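Local coordinates for putative acetyltransferase Sthe_0691 (Sphaerobacter thermophilus, PDB 3SHP), which probably works as a GNAT-type acetyltransferase, moving an acetyl group from acetyl-coenzyme A to an acceptor that has not been established, at residues Y15-A18 / D22-H25; S33-N38 / A57-L62; R77-F80 / A85-R88. All coordinates share one frame; numbering follows the deposited sequence.

How the contacts relate
The three contacts follow one another along the chain and share one mixed beta sheet. Contact 1 joins edge-side strand 14-18 to helix 21-26. Contact 2 sets the loop after that helix against neighbouring strand 58-66, its centre about 14 Å from that of contact 1. Contact 3, next inward, is the hairpin of strands 72-80 and 84-91, centred about 7 Å from contact 2 and 16 Å from contact 1. Contacts 1 and 2 meet where Lys24 packs on Ser33 and Leu61; contacts 2 and 3 are joined by probable hydrogen bonds, Phe80 N to Arg58 O and Arg88 NH2 to Asn38 O. Together they cover the first half of a probable GNAT fold, tartrate site included.

Contact 1: Y15-A18 / D22-H25; sequences YLRA and DDKH
Arg17, near the end of strand 14-18, meets Asp23 of helix 21-26 in an end-on, two-pronged salt bridge. Arg17 NH1 donates to OD2 of Asp23 at 2.6 Å, with an angle of 164° at the hydrogen, and takes the syn lone pair of that oxygen. NH2 of Arg17 reaches OD1 of Asp23 at 3.0 Å in a still straighter bond, also on the syn side but somewhat out of the carboxylate plane. The two flat groups are nearly coplanar, their planes 27° apart, and approach each other from opposite directions. Arg17 CG sits between the backbone N and the carbonyl carbon (chi1 53°), and from there the chain runs extended to NE, carrying the guanidinium across to the helix. A third bond fixes its rotation: Arg17 NH1 also donates to the carbonyl O of Ala18 at 3.0 Å. On the helix side, Asp23 OD2 accepts the backbone N-H of Val20, so one carboxylate oxygen ties the strand to the turn that starts the helix.

This charged pair is the tight part: Asp23 is buried, and both side chains rest on Ala63 of the neighbouring strand 58-66 and Val72 of strand 72-80 beyond it. Beyond the pair the two elements stand well apart, with Ala18 CA and Asp23 CA 9.7 Å from each other and only 92 Å² buried. Asp22, on the solvent side, holds its carboxylate 6.9 Å from Arg17 NH2 at OD2, too far for a salt bridge. The short connection from strand 14-18 to helix 21-26 is consistent with the opening beta-alpha unit of a GNAT fold.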
ATOM      1  N   TYR A  15      28.385  -9.923 -23.175  1.00 26.67           N
ATOM      2  CA  TYR A  15      28.262  -8.983 -24.260  1.00 27.07           C
ATOM      3  C   TYR A  15      27.012  -8.171 -24.100  1.00 26.85           C
ATOM      4  O   TYR A  15      26.095  -8.578 -23.385  1.00 27.12           O
ATOM      5  CB  TYR A  15      28.323  -9.655 -25.627  1.00 27.43           C
ATOM      6  CG  TYR A  15      27.201 -10.586 -25.988  1.00 29.11           C
ATOM      7  CD1 TYR A  15      26.107 -10.150 -26.749  1.00 29.01           C
ATOM      8  CD2 TYR A  15      27.265 -11.927 -25.637  1.00 30.71           C
ATOM      9  CE1 TYR A  15      25.089 -11.021 -27.109  1.00 29.19           C
ATOM     10  CE2 TYR A  15      26.266 -12.799 -25.995  1.00 32.57           C
ATOM     11  CZ  TYR A  15      25.177 -12.343 -26.729  1.00 32.18           C
ATOM     12  OH  TYR A  15      24.192 -13.265 -27.068  1.00 34.43           O
ATOM     13  N   LEU A  16      27.023  -7.003 -24.733  1.00 26.24           N
ATOM     14  CA  LEU A  16      25.928  -6.063 -24.700  1.00 25.88           C
ATOM     15  C   LEU A  16      25.325  -5.983 -26.079  1.00 25.69           C
ATOM     16  O   LEU A  16      26.039  -5.947 -27.093  1.00 25.40           O
ATOM     17  CB  LEU A  16      26.412  -4.671 -24.254  1.00 25.79           C
ATOM     18  CG  LEU A  16      26.577  -4.413 -22.742  1.00 26.99           C
ATOM     19  CD1 LEU A  16      27.223  -5.549 -21.997  1.00 28.05           C
ATOM     20  CD2 LEU A  16      27.409  -3.172 -22.533  1.00 28.10           C
ATOM     21  N   ARG A  17      23.998  -5.954 -26.105  1.00 25.45           N
ATOM     22  CA  ARG A  17      23.247  -5.813 -27.343  1.00 25.40           C
ATOM     23  C   ARG A  17      21.934  -5.142 -26.948  1.00 24.68           C
ATOM     24  O   ARG A  17      21.600  -5.105 -25.789  1.00 24.14           O
ATOM     25  CB  ARG A  17      22.967  -7.191 -27.953  1.00 25.33           C
ATOM     26  CG  ARG A  17      22.275  -8.215 -26.978  1.00 25.60           C
ATOM     27  CD  ARG A  17      21.405  -9.214 -27.755  1.00 26.02           C
ATOM     28  NE  ARG A  17      20.798 -10.221 -26.888  1.00 27.38           N
ATOM     29  CZ  ARG A  17      19.658 -10.074 -26.202  1.00 29.09           C
ATOM     30  NH1 ARG A  17      18.950  -8.936 -26.267  1.00 27.19           N
ATOM     31  NH2 ARG A  17      19.223 -11.084 -25.438  1.00 28.33           N
ATOM     32  N   ALA A  18      21.201  -4.625 -27.921  1.00 24.76           N
ATOM     33  CA  ALA A  18      19.906  -4.006 -27.668  1.00 25.04           C
ATOM     34  C   ALA A  18      19.003  -4.972 -26.909  1.00 25.34           C
ATOM     35  O   ALA A  18      18.872  -6.139 -27.282  1.00 25.65           O
ATOM     36  CB  ALA A  18      19.251  -3.552 -28.995  1.00 24.17           C
ATOM     37  N   ASP A  22      11.351  -9.706 -25.505  1.00 31.38           N
ATOM     38  CA  ASP A  22      11.618 -11.023 -24.953  1.00 33.86           C
ATOM     39  C   ASP A  22      12.444 -10.962 -23.647  1.00 33.19           C
ATOM     40  O   ASP A  22      12.075 -11.570 -22.635  1.00 33.48           O
ATOM     41  CB  ASP A  22      12.389 -11.824 -25.991  1.00 35.42           C
ATOM     42  CG  ASP A  22      12.103 -13.274 -25.915  1.00 41.55           C
ATOM     43  OD1 ASP A  22      10.936 -13.647 -26.232  1.00 47.87           O
ATOM     44  OD2 ASP A  22      13.043 -14.043 -25.561  1.00 47.30           O
ATOM     45  N   ASP A  23      13.546 -10.220 -23.669  1.00 31.63           N
ATOM     46  CA  ASP A  23      14.324 -10.004 -22.451  1.00 31.11           C
ATOM     47  C   ASP A  23      13.492  -9.437 -21.294  1.00 31.41           C
ATOM     48  O   ASP A  23      13.544  -9.945 -20.162  1.00 30.55           O
ATOM     49  CB  ASP A  23      15.486  -9.055 -22.722  1.00 30.30           C
ATOM     50  CG  ASP A  23      16.407  -9.550 -23.836  1.00 29.96           C
ATOM     51  OD1 ASP A  23      16.568 -10.782 -24.005  1.00 30.89           O
ATOM     52  OD2 ASP A  23      16.991  -8.698 -24.526  1.00 28.06           O
ATOM     53  N   LYS A  24      12.750  -8.367 -21.594  1.00 32.10           N
ATOM     54  CA  LYS A  24      11.973  -7.651 -20.600  1.00 33.29           C
ATOM     55  C   LYS A  24      10.942  -8.563 -19.965  1.00 34.98           C
ATOM     56  O   LYS A  24      10.755  -8.546 -18.740  1.00 34.67           O
ATOM     57  CB  LYS A  24      11.328  -6.385 -21.208  1.00 33.46           C
ATOM     58  CG  LYS A  24      12.395  -5.377 -21.676  1.00 32.17           C
ATOM     59  CD  LYS A  24      11.866  -4.002 -21.962  1.00 32.21           C
ATOM     60  CE  LYS A  24      11.415  -3.832 -23.380  1.00 32.34           C
ATOM     61  NZ  LYS A  24      10.960  -2.406 -23.574  1.00 32.59           N
ATOM     62  N   HIS A  25      10.307  -9.383 -20.798  1.00 37.07           N
ATOM     63  CA  HIS A  25       9.291 -10.285 -20.320  1.00 40.03           C
ATOM     64  C   HIS A  25       9.907 -11.319 -19.360  1.00 40.58           C
ATOM     65  O   HIS A  25       9.448 -11.452 -18.213  1.00 40.02           O
ATOM     66  CB  HIS A  25       8.547 -10.957 -21.483  1.00 40.81           C
ATOM     67  CG  HIS A  25       7.500 -11.930 -21.038  1.00 44.01           C
ATOM     68  ND1 HIS A  25       6.218 -11.543 -20.708  1.00 45.97           N
ATOM     69  CD2 HIS A  25       7.548 -13.273 -20.862  1.00 46.80           C
ATOM     70  CE1 HIS A  25       5.517 -12.607 -20.356  1.00 48.22           C
ATOM     71  NE2 HIS A  25       6.303 -13.668 -20.433  1.00 49.32           N
TER

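Contact 2: S33-N38 / A57-L62; sequences SRFPVN and ARWHLL. With SRT (S,R meso-tartaric acid), chain C.
Phe35, Pro36 and the backbone of Val37 and Asn38 pack against one face and the outer edge of the indole of Trp59, which supplies most of the surface that strand 58-66 gives to the loop. At the start of segment 57-62, the carbonyl O of Ala57 takes a hydrogen bond from NH1 of Arg58 at 3.0 Å, the donor standing above the carbonyl plane. NH1 of Arg58 also bonds the carbonyl of Trp55, folding the side chain back on its own chain; what borders the bound meso-tartrate is Arg58 CA, 3.9 Å from tartrate O11.

Trp59 holds the ligand with its backbone and the loop with its ring. The backbone N of Trp59 donates to tartrate O11 at 3.1 Å (169° at the hydrogen), and the carbonyl O of Trp59 accepts from tartrate hydroxyl O2 at 2.6 Å. Strand 58-66 is probably the second core strand of a GNAT fold. Asp97 of a second subunit also hydrogen-bonds the tartrate, which places the pocket between subunits. With CG beside the backbone N (chi1 -66°), the indole points to the loop. Phe35 meets one of its faces edge-on, a T-shaped pair whose planes stand at 81°; CD1 of Phe35 lies 3.8 Å from CE3 of Trp59. At the far end of the same ring, Phe35 CZ lies 3.6 Å from tartrate O4. Pro36 CG packs on Trp59 CZ3 at 3.9 Å, the carbonyl O of Val37 borders the indole edge near its plane, and Asn38 CA approaches Trp59 CH2 obliquely to 3.4 Å.

His60 turns from the loop and pairs through its backbone with Ile78. Leu61 points back toward the loop side, where its side chain packs on Phe31 and on Lys24 of helix 21-26.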
ATOM      1  N   SER A  33      10.268  -2.399 -16.220  1.00 30.97           N
ATOM      2  CA  SER A  33      10.206  -1.778 -17.526  1.00 31.21           C
ATOM      3  C   SER A  33       9.736  -0.336 -17.498  1.00 30.46           C
ATOM      4  O   SER A  33       9.899   0.378 -18.496  1.00 30.66           O
ATOM      5  CB  SER A  33       9.230  -2.550 -18.384  1.00 31.40           C
ATOM      6  OG  SER A  33       9.892  -3.685 -18.879  1.00 35.52           O
ATOM      7  N   ARG A  34       9.141   0.091 -16.388  1.00 28.49           N
ATOM      8  CA  ARG A  34       8.591   1.431 -16.343  1.00 27.71           C
ATOM      9  C   ARG A  34       9.731   2.440 -16.311  1.00 27.56           C
ATOM     10  O   ARG A  34      10.842   2.126 -15.862  1.00 25.73           O
ATOM     11  CB  ARG A  34       7.645   1.599 -15.152  1.00 28.09           C
ATOM     12  CG  ARG A  34       6.533   0.531 -15.065  1.00 26.23           C
ATOM     13  CD  ARG A  34       5.811   0.661 -13.714  1.00 28.60           C
ATOM     14  NE  ARG A  34       6.764   0.515 -12.602  1.00 29.18           N
ATOM     15  CZ  ARG A  34       6.474   0.663 -11.316  1.00 28.43           C
ATOM     16  NH1 ARG A  34       5.243   0.975 -10.940  1.00 29.44           N
ATOM     17  NH2 ARG A  34       7.426   0.514 -10.404  1.00 25.99           N
ATOM     18  N   PHE A  35       9.471   3.625 -16.855  1.00 27.62           N
ATOM     19  CA  PHE A  35      10.524   4.625 -16.952  1.00 27.78           C
ATOM     20  C   PHE A  35      10.777   5.319 -15.631  1.00 27.27           C
ATOM     21  O   PHE A  35       9.836   5.684 -14.926  1.00 26.88           O
ATOM     22  CB  PHE A  35      10.242   5.636 -18.063  1.00 28.02           C
ATOM     23  CG  PHE A  35      10.586   5.109 -19.431  1.00 30.18           C
ATOM     24  CD1 PHE A  35      11.892   5.216 -19.928  1.00 30.95           C
ATOM     25  CD2 PHE A  35       9.618   4.449 -20.199  1.00 31.81           C
ATOM     26  CE1 PHE A  35      12.244   4.713 -21.194  1.00 31.88           C
ATOM     27  CE2 PHE A  35       9.958   3.930 -21.457  1.00 34.04           C
ATOM     28  CZ  PHE A  35      11.283   4.068 -21.957  1.00 32.84           C
ATOM     29  N   PRO A  36      12.058   5.483 -15.285  1.00 26.62           N
ATOM     30  CA  PRO A  36      12.410   6.356 -14.161  1.00 26.50           C
ATOM     31  C   PRO A  36      12.457   7.805 -14.674  1.00 26.86           C
ATOM     32  O   PRO A  36      12.270   8.032 -15.885  1.00 26.52           O
ATOM     33  CB  PRO A  36      13.814   5.862 -13.774  1.00 25.92           C
ATOM     34  CG  PRO A  36      14.411   5.441 -15.099  1.00 25.76           C
ATOM     35  CD  PRO A  36      13.242   4.943 -15.971  1.00 25.68           C
ATOM     36  N   VAL A  37      12.703   8.779 -13.795  1.00 27.22           N
ATOM     37  CA  VAL A  37      12.786  10.179 -14.282  1.00 28.29           C
ATOM     38  C   VAL A  37      14.024  10.433 -15.146  1.00 27.51           C
ATOM     39  O   VAL A  37      13.978  11.229 -16.081  1.00 27.81           O
ATOM     40  CB  VAL A  37      12.646  11.257 -13.169  1.00 28.82           C
ATOM     41  CG1 VAL A  37      11.259  11.161 -12.524  1.00 30.45           C
ATOM     42  CG2 VAL A  37      13.743  11.125 -12.085  1.00 30.24           C
ATOM     43  N   ASN A  38      15.111   9.733 -14.847  1.00 25.90           N
ATOM     44  CA  ASN A  38      16.332   9.859 -15.632  1.00 25.02           C
ATOM     45  C   ASN A  38      17.136   8.578 -15.428  1.00 23.73           C
ATOM     46  O   ASN A  38      16.707   7.705 -14.656  1.00 23.43           O
ATOM     47  CB  ASN A  38      17.123  11.097 -15.173  1.00 25.00           C
ATOM     48  CG  ASN A  38      17.318  11.120 -13.674  1.00 26.19           C
ATOM     49  OD1 ASN A  38      17.764  10.128 -13.059  1.00 24.89           O
ATOM     50  ND2 ASN A  38      16.961  12.238 -13.064  1.00 29.01           N
ATOM     51  N   ALA A  57      15.104  13.987 -26.120  1.00 41.64           N
ATOM     52  CA  ALA A  57      15.780  12.977 -25.318  1.00 39.61           C
ATOM     53  C   ALA A  57      15.603  11.586 -25.952  1.00 38.83           C
ATOM     54  O   ALA A  57      14.547  11.282 -26.537  1.00 39.05           O
ATOM     55  CB  ALA A  57      15.250  13.001 -23.905  1.00 38.98           C
ATOM     56  N   ARG A  58      16.640  10.756 -25.867  1.00 37.34           N
ATOM     57  CA  ARG A  58      16.571   9.407 -26.424  1.00 36.86           C
ATOM     58  C   ARG A  58      17.006   8.394 -25.362  1.00 35.49           C
ATOM     59  O   ARG A  58      18.104   8.487 -24.833  1.00 35.32           O
ATOM     60  CB  ARG A  58      17.404   9.274 -27.718  1.00 37.01           C
ATOM     61  CG  ARG A  58      16.856  10.072 -28.950  1.00 40.62           C
ATOM     62  CD  ARG A  58      15.434   9.588 -29.381  1.00 45.19           C
ATOM     63  NE  ARG A  58      14.868  10.325 -30.519  1.00 49.49           N
ATOM     64  CZ  ARG A  58      13.935  11.288 -30.432  1.00 52.17           C
ATOM     65  NH1 ARG A  58      13.424  11.680 -29.250  1.00 52.08           N
ATOM     66  NH2 ARG A  58      13.503  11.874 -31.544  1.00 53.60           N
ATOM     67  N   TRP A  59      16.121   7.452 -25.053  1.00 33.95           N
ATOM     68  CA  TRP A  59      16.392   6.417 -24.071  1.00 33.10           C
ATOM     69  C   TRP A  59      16.676   5.100 -24.753  1.00 32.99           C
ATOM     70  O   TRP A  59      16.056   4.749 -25.773  1.00 33.34           O
ATOM     71  CB  TRP A  59      15.207   6.206 -23.144  1.00 32.44           C
ATOM     72  CG  TRP A  59      14.874   7.348 -22.245  1.00 33.22           C
ATOM     73  CD1 TRP A  59      14.311   8.557 -22.604  1.00 33.07           C
ATOM     74  CD2 TRP A  59      14.999   7.371 -20.824  1.00 31.78           C
ATOM     75  NE1 TRP A  59      14.107   9.329 -21.484  1.00 32.85           N
ATOM     76  CE2 TRP A  59      14.513   8.622 -20.380  1.00 32.84           C
ATOM     77  CE3 TRP A  59      15.491   6.469 -19.885  1.00 30.81           C
ATOM     78  CZ2 TRP A  59      14.505   8.978 -19.035  1.00 32.49           C
ATOM     79  CZ3 TRP A  59      15.482   6.823 -18.550  1.00 31.41           C
ATOM     80  CH2 TRP A  59      14.987   8.064 -18.137  1.00 32.05           C
ATOM     81  N   HIS A  60      17.606   4.355 -24.183  1.00 32.11           N
ATOM     82  CA  HIS A  60      17.962   3.063 -24.746  1.00 31.48           C
ATOM     83  C   HIS A  60      18.178   2.058 -23.655  1.00 29.73           C
ATOM     84  O   HIS A  60      18.454   2.418 -22.497  1.00 29.20           O
ATOM     85  CB  HIS A  60      19.195   3.200 -25.638  1.00 31.98           C
ATOM     86  CG  HIS A  60      18.958   4.089 -26.819  1.00 35.84           C
ATOM     87  ND1 HIS A  60      18.240   3.680 -27.924  1.00 38.21           N
ATOM     88  CD2 HIS A  60      19.289   5.390 -27.042  1.00 37.48           C
ATOM     89  CE1 HIS A  60      18.161   4.682 -28.791  1.00 39.65           C
ATOM     90  NE2 HIS A  60      18.794   5.730 -28.280  1.00 37.70           N
ATOM     91  N   LEU A  61      18.026   0.801 -24.030  1.00 28.31           N
ATOM     92  CA  LEU A  61      18.273  -0.297 -23.128  1.00 27.07           C
ATOM     93  C   LEU A  61      19.177  -1.322 -23.779  1.00 25.99           C
ATOM     94  O   LEU A  61      18.865  -1.802 -24.868  1.00 26.16           O
ATOM     95  CB  LEU A  61      16.956  -0.972 -22.818  1.00 27.07           C
ATOM     96  CG  LEU A  61      16.200  -0.485 -21.613  1.00 27.64           C
ATOM     97  CD1 LEU A  61      14.854  -1.259 -21.582  1.00 29.07           C
ATOM     98  CD2 LEU A  61      17.025  -0.715 -20.362  1.00 26.47           C
ATOM     99  N   LEU A  62      20.275  -1.657 -23.104  1.00 24.20           N
ATOM    100  CA  LEU A  62      21.156  -2.703 -23.539  1.00 23.45           C
ATOM    101  C   LEU A  62      21.019  -3.880 -22.579  1.00 23.64           C
ATOM    102  O   LEU A  62      21.029  -3.689 -21.354  1.00 24.56           O
ATOM    103  CB  LEU A  62      22.605  -2.210 -23.558  1.00 23.23           C
ATOM    104  CG  LEU A  62      22.958  -1.043 -24.500  1.00 23.49           C
ATOM    105  CD1 LEU A  62      24.427  -0.699 -24.377  1.00 22.69           C
ATOM    106  CD2 LEU A  62      22.616  -1.381 -25.966  1.00 21.42           C
TER
HETATM  107  O1  SRT C 174      11.355   7.371 -25.902  1.00 62.13           O
HETATM  108  O11 SRT C 174      13.413   7.046 -26.531  1.00 60.33           O
HETATM  109  C1  SRT C 174      12.340   6.607 -26.032  1.00 61.88           C
HETATM  110  C2  SRT C 174      12.199   5.157 -25.558  1.00 61.85           C
HETATM  111  O2  SRT C 174      13.469   4.514 -25.346  1.00 61.27           O
HETATM  112  C3  SRT C 174      11.445   4.240 -26.526  1.00 62.09           C
HETATM  113  O3  SRT C 174      10.696   4.998 -27.478  1.00 62.74           O
HETATM  114  C4  SRT C 174      10.558   3.257 -25.782  1.00 61.68           C
HETATM  115  O4  SRT C 174       9.579   3.670 -25.104  1.00 60.74           O
HETATM  116  O41 SRT C 174      10.821   2.035 -25.875  1.00 61.05           O

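Contact 3: R77-F80 / A85-R88; sequences RIEF and ASLR
Arg77 and Arg88 open the antiparallel pairing with two backbone hydrogen bonds, Arg77 N to Arg88 O at 2.9 Å and Arg88 N to Arg77 O at 3.1 Å. Glu79 and Ser86 form the second hydrogen-bonded pair: Glu79 N to Ser86 O measures 2.7 Å, and Ser86 N to Glu79 O 3.0 Å. Between them, Leu87 CA makes a CH-O contact of 3.0 Å to Arg77 O.

Apolar contacts occupy one face. Ile78 and Leu87 run side by side, Ile78 CG1 to Leu87 CB 4.1 Å. With CG beside the backbone N (chi1 -68°), Phe80 brings CE2 to 3.7 Å from Ala85 CB, and its ring takes Ile78 CG2 over one face. Helix 98-116 covers this side through Val109, Trp112 and Leu113.

The side chains of Arg77, Glu79, Ser86 and Arg88 take the other face. One water joins the backbone O of Glu79 to Ser86 OG; another accepts from Arg88 NH2 and, weakly, from Arg77 NE. Glu79 OE1 forms a salt bridge with Arg149 of a third subunit; Arg88 NE forms one with Glu125, and its NH2 hydrogen-bonds Asn38 O. This beta hairpin corresponds to the central third and fourth strands of a probable GNAT fold.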
ATOM      1  N   ARG A  77      20.698   0.872 -18.563  1.00 24.41           N
ATOM      2  CA  ARG A  77      19.772   1.891 -19.040  1.00 25.05           C
ATOM      3  C   ARG A  77      20.491   3.192 -19.372  1.00 24.84           C
ATOM      4  O   ARG A  77      21.195   3.755 -18.542  1.00 24.44           O
ATOM      5  CB  ARG A  77      18.648   2.146 -18.046  1.00 24.65           C
ATOM      6  CG  ARG A  77      17.551   2.966 -18.698  1.00 27.17           C
ATOM      7  CD  ARG A  77      16.405   3.305 -17.754  1.00 27.51           C
ATOM      8  NE  ARG A  77      15.616   2.154 -17.337  1.00 29.21           N
ATOM      9  CZ  ARG A  77      14.581   1.653 -18.017  1.00 31.19           C
ATOM     10  NH1 ARG A  77      14.208   2.181 -19.194  1.00 30.09           N
ATOM     11  NH2 ARG A  77      13.908   0.614 -17.511  1.00 31.87           N
ATOM     12  N   ILE A  78      20.323   3.661 -20.598  1.00 25.16           N
ATOM     13  CA  ILE A  78      21.013   4.845 -21.019  1.00 25.45           C
ATOM     14  C   ILE A  78      20.019   5.935 -21.420  1.00 26.30           C
ATOM     15  O   ILE A  78      19.035   5.658 -22.121  1.00 26.67           O
ATOM     16  CB  ILE A  78      21.931   4.553 -22.235  1.00 25.76           C
ATOM     17  CG1 ILE A  78      22.904   3.396 -21.931  1.00 25.22           C
ATOM     18  CG2 ILE A  78      22.690   5.818 -22.631  1.00 24.35           C
ATOM     19  CD1 ILE A  78      23.572   2.819 -23.193  1.00 24.22           C
ATOM     20  N   GLU A  79      20.301   7.174 -21.009  1.00 26.12           N
ATOM     21  CA  GLU A  79      19.478   8.320 -21.409  1.00 26.84           C
ATOM     22  C   GLU A  79      20.365   9.381 -22.070  1.00 27.37           C
ATOM     23  O   GLU A  79      21.284   9.906 -21.438  1.00 27.11           O
ATOM     24  CB  GLU A  79      18.711   8.875 -20.186  1.00 26.21           C
ATOM     25  CG  GLU A  79      18.027  10.213 -20.414  1.00 26.81           C
ATOM     26  CD  GLU A  79      17.874  11.067 -19.146  1.00 28.24           C
ATOM     27  OE1 GLU A  79      18.515  10.777 -18.097  1.00 26.39           O
ATOM     28  OE2 GLU A  79      17.106  12.052 -19.220  1.00 29.68           O
ATOM     29  N   PHE A  80      20.128   9.657 -23.346  1.00 28.18           N
ATOM     30  CA  PHE A  80      20.874  10.713 -24.027  1.00 30.01           C
ATOM     31  C   PHE A  80      20.122  12.023 -23.927  1.00 30.56           C
ATOM     32  O   PHE A  80      18.886  12.057 -24.043  1.00 30.56           O
ATOM     33  CB  PHE A  80      21.124  10.416 -25.520  1.00 30.56           C
ATOM     34  CG  PHE A  80      22.070   9.277 -25.769  1.00 32.06           C
ATOM     35  CD1 PHE A  80      21.603   8.078 -26.302  1.00 33.49           C
ATOM     36  CD2 PHE A  80      23.423   9.393 -25.468  1.00 32.42           C
ATOM     37  CE1 PHE A  80      22.457   7.012 -26.526  1.00 33.92           C
ATOM     38  CE2 PHE A  80      24.303   8.315 -25.690  1.00 32.63           C
ATOM     39  CZ  PHE A  80      23.814   7.124 -26.218  1.00 32.49           C
ATOM     40  N   ALA A  85      25.264  11.775 -21.888  1.00 26.58           N
ATOM     41  CA  ALA A  85      24.800  10.409 -21.747  1.00 25.79           C
ATOM     42  C   ALA A  85      24.823  10.067 -20.269  1.00 25.91           C
ATOM     43  O   ALA A  85      25.833  10.289 -19.600  1.00 26.31           O
ATOM     44  CB  ALA A  85      25.689   9.468 -22.503  1.00 25.89           C
ATOM     45  N   SER A  86      23.697   9.558 -19.770  1.00 25.16           N
ATOM     46  CA  SER A  86      23.544   9.161 -18.385  1.00 24.40           C
ATOM     47  C   SER A  86      23.132   7.695 -18.357  1.00 23.81           C
ATOM     48  O   SER A  86      22.348   7.254 -19.195  1.00 24.22           O
ATOM     49  CB  SER A  86      22.480  10.029 -17.708  1.00 24.94           C
ATOM     50  OG  SER A  86      22.818  11.402 -17.828  1.00 25.26           O
ATOM     51  N   LEU A  87      23.652   6.942 -17.400  1.00 22.83           N
ATOM     52  CA  LEU A  87      23.374   5.510 -17.340  1.00 22.58           C
ATOM     53  C   LEU A  87      23.462   4.891 -15.961  1.00 21.92           C
ATOM     54  O   LEU A  87      24.151   5.394 -15.066  1.00 21.82           O
ATOM     55  CB  LEU A  87      24.287   4.728 -18.267  1.00 22.87           C
ATOM     56  CG  LEU A  87      25.779   4.916 -18.131  1.00 25.36           C
ATOM     57  CD1 LEU A  87      26.464   3.585 -18.375  1.00 28.17           C
ATOM     58  CD2 LEU A  87      26.259   5.981 -19.139  1.00 27.15           C
ATOM     59  N   ARG A  88      22.753   3.790 -15.819  1.00 21.29           N
ATOM     60  CA  ARG A  88      22.747   3.015 -14.598  1.00 22.58           C
ATOM     61  C   ARG A  88      22.565   1.553 -14.987  1.00 22.57           C
ATOM     62  O   ARG A  88      22.111   1.249 -16.094  1.00 22.94           O
ATOM     63  CB  ARG A  88      21.635   3.507 -13.643  1.00 22.77           C
ATOM     64  CG  ARG A  88      20.176   3.093 -13.948  1.00 23.89           C
ATOM     65  CD  ARG A  88      19.239   3.233 -12.674  1.00 23.49           C
ATOM     66  NE  ARG A  88      19.207   4.615 -12.169  1.00 24.58           N
ATOM     67  CZ  ARG A  88      18.389   5.572 -12.617  1.00 24.55           C
ATOM     68  NH1 ARG A  88      18.473   6.810 -12.123  1.00 22.55           N
ATOM     69  NH2 ARG A  88      17.486   5.302 -13.562  1.00 23.76           N
TER
HETATM   70  O   HOH W   1      16.437   2.613 -14.503  1.00 30.25           O
HETATM   71  O   HOH W   2      21.767  12.522 -20.345  1.00 24.28           O